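Local coordinates for protein glycosyltransferase (Streptomyces halstedii, PDB 3WAD) that belongs to the glycosyltransferases of the GT-B fold, with two domains each built around a parallel beta sheet, at residues 398-401 with 402-406. Sequence-based numbering, arbitrary orientation.
Sequences ALPS and LTETV
Both donors of Thr-405 converge on the carbonyl oxygen of Ser-401, one from each face of the carbonyl plane. Thr-405 N lies 3.0 Å from Ser-401 O, tilted a little from that plane, in the first i to i+4 backbone bond at the start of the helix. Thr-405 OG1 donates from 2.9 Å to the same Ser-401 O but stands well above the plane, brought back toward the start of the helix because it lies anti to its own carbonyl carbon (chi1 -58°). Ser-401 also caps the helix with its side chain: OG, placed between its backbone N and carbonyl carbon (chi1 82°), accepts from Glu-404 N at 3.0 Å in a nearly straight bond (N-H...O 167°). The return bond is weak, with Ser-401 N 3.4 Å from Glu-404 OE2. Beyond it Glu-404 OE1 comes to 3.4 Å from Pro-400 CB. This acidic group at the helix N-terminus probably interacts favourably with the helix dipole. The Leu-402 side chain packs on Pro-19 and Ala-23 of helix 18-27 and on Thr-26 of the second subunit, while Pro-400 makes a backbone hydrogen bond with Arg-225. Ser-401 and Glu-404, each bonding the other's backbone N, form a capping box.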
ATOM      1  N   ALA B 398      -9.923   8.583 -18.598  1.00 30.99           N
ATOM      2  CA  ALA B 398     -11.120   9.409 -18.356  1.00 32.07           C
ATOM      3  C   ALA B 398     -12.111   8.690 -17.498  1.00 32.53           C
ATOM      4  O   ALA B 398     -13.140   9.274 -17.151  1.00 32.53           O
ATOM      5  CB  ALA B 398     -11.781   9.793 -19.725  1.00 31.50           C
ATOM      6  N   LEU B 399     -11.858   7.411 -17.156  1.00 30.10           N
ATOM      7  CA  LEU B 399     -12.750   6.752 -16.199  1.00 29.23           C
ATOM      8  C   LEU B 399     -12.645   7.282 -14.758  1.00 27.97           C
ATOM      9  O   LEU B 399     -11.692   7.938 -14.398  1.00 28.17           O
ATOM     10  CB  LEU B 399     -12.548   5.213 -16.218  1.00 29.65           C
ATOM     11  CG  LEU B 399     -12.940   4.486 -17.494  1.00 30.87           C
ATOM     12  CD1 LEU B 399     -12.413   2.980 -17.406  1.00 25.75           C
ATOM     13  CD2 LEU B 399     -14.466   4.512 -17.568  1.00 26.65           C
ATOM     14  N   PRO B 400     -13.596   6.943 -13.885  1.00 27.92           N
ATOM     15  CA  PRO B 400     -13.440   7.637 -12.604  1.00 27.68           C
ATOM     16  C   PRO B 400     -12.193   7.180 -11.802  1.00 28.65           C
ATOM     17  O   PRO B 400     -11.895   5.972 -11.697  1.00 28.40           O
ATOM     18  CB  PRO B 400     -14.714   7.349 -11.854  1.00 27.36           C
ATOM     19  CG  PRO B 400     -15.683   6.704 -12.839  1.00 28.02           C
ATOM     20  CD  PRO B 400     -14.880   6.241 -14.031  1.00 28.64           C
ATOM     21  N   SER B 401     -11.465   8.169 -11.307  1.00 27.32           N
ATOM     22  CA  SER B 401     -10.244   8.006 -10.592  1.00 29.07           C
ATOM     23  C   SER B 401     -10.527   7.181  -9.350  1.00 27.42           C
ATOM     24  O   SER B 401     -11.683   7.050  -8.940  1.00 28.57           O
ATOM     25  CB  SER B 401      -9.734   9.393 -10.183  1.00 28.21           C
ATOM     26  OG  SER B 401     -10.422   9.777  -9.019  1.00 31.03           O
ATOM     27  N   LEU B 402      -9.498   6.637  -8.697  1.00 27.37           N
ATOM     28  CA  LEU B 402      -9.796   5.933  -7.436  1.00 26.04           C
ATOM     29  C   LEU B 402     -10.381   6.853  -6.334  1.00 27.11           C
ATOM     30  O   LEU B 402     -11.237   6.421  -5.567  1.00 23.78           O
ATOM     31  CB  LEU B 402      -8.563   5.142  -6.893  1.00 28.00           C
ATOM     32  CG  LEU B 402      -8.364   3.656  -7.286  1.00 27.48           C
ATOM     33  CD1 LEU B 402      -9.033   3.377  -8.570  1.00 28.07           C
ATOM     34  CD2 LEU B 402      -6.867   3.424  -7.469  1.00 29.15           C
ATOM     35  N   THR B 403      -9.878   8.085  -6.222  1.00 29.52           N
ATOM     36  CA  THR B 403     -10.444   9.061  -5.282  1.00 32.32           C
ATOM     37  C   THR B 403     -11.970   9.309  -5.536  1.00 31.39           C
ATOM     38  O   THR B 403     -12.766   9.110  -4.632  1.00 30.98           O
ATOM     39  CB  THR B 403      -9.689  10.372  -5.382  1.00 34.15           C
ATOM     40  OG1 THR B 403      -8.299  10.088  -5.179  1.00 41.19           O
ATOM     41  CG2 THR B 403     -10.124  11.297  -4.292  1.00 35.72           C
ATOM     42  N   GLU B 404     -12.370   9.598  -6.778  1.00 31.68           N
ATOM     43  CA  GLU B 404     -13.805   9.628  -7.126  1.00 31.65           C
ATOM     44  C   GLU B 404     -14.560   8.342  -6.725  1.00 31.11           C
ATOM     45  O   GLU B 404     -15.745   8.351  -6.336  1.00 29.91           O
ATOM     46  CB  GLU B 404     -13.960   9.727  -8.632  1.00 32.49           C
ATOM     47  CG  GLU B 404     -13.636  11.009  -9.309  1.00 37.72           C
ATOM     48  CD  GLU B 404     -14.005  10.940 -10.802  1.00 43.23           C
ATOM     49  OE1 GLU B 404     -15.234  10.663 -11.167  1.00 44.08           O
ATOM     50  OE2 GLU B 404     -13.059  11.136 -11.599  1.00 42.77           O
ATOM     51  N   THR B 405     -13.891   7.187  -6.864  1.00 30.39           N
ATOM     52  CA  THR B 405     -14.542   5.912  -6.546  1.00 27.39           C
ATOM     53  C   THR B 405     -14.740   5.718  -5.049  1.00 27.78           C
ATOM     54  O   THR B 405     -15.772   5.153  -4.595  1.00 27.98           O
ATOM     55  CB  THR B 405     -13.730   4.696  -7.117  1.00 27.89           C
ATOM     56  OG1 THR B 405     -13.612   4.869  -8.555  1.00 26.74           O
ATOM     57  CG2 THR B 405     -14.451   3.475  -6.783  1.00 22.98           C
ATOM     58  N   VAL B 406     -13.732   6.130  -4.270  1.00 26.51           N
ATOM     59  CA  VAL B 406     -13.895   6.137  -2.827  1.00 26.08           C
ATOM     60  C   VAL B 406     -15.123   7.030  -2.525  1.00 26.46           C
ATOM     61  O   VAL B 406     -15.926   6.693  -1.715  1.00 28.27           O
ATOM     62  CB  VAL B 406     -12.605   6.720  -2.132  1.00 26.18           C
ATOM     63  CG1 VAL B 406     -12.906   7.057  -0.635  1.00 23.37           C
ATOM     64  CG2 VAL B 406     -11.430   5.752  -2.279  1.00 25.35           C
TER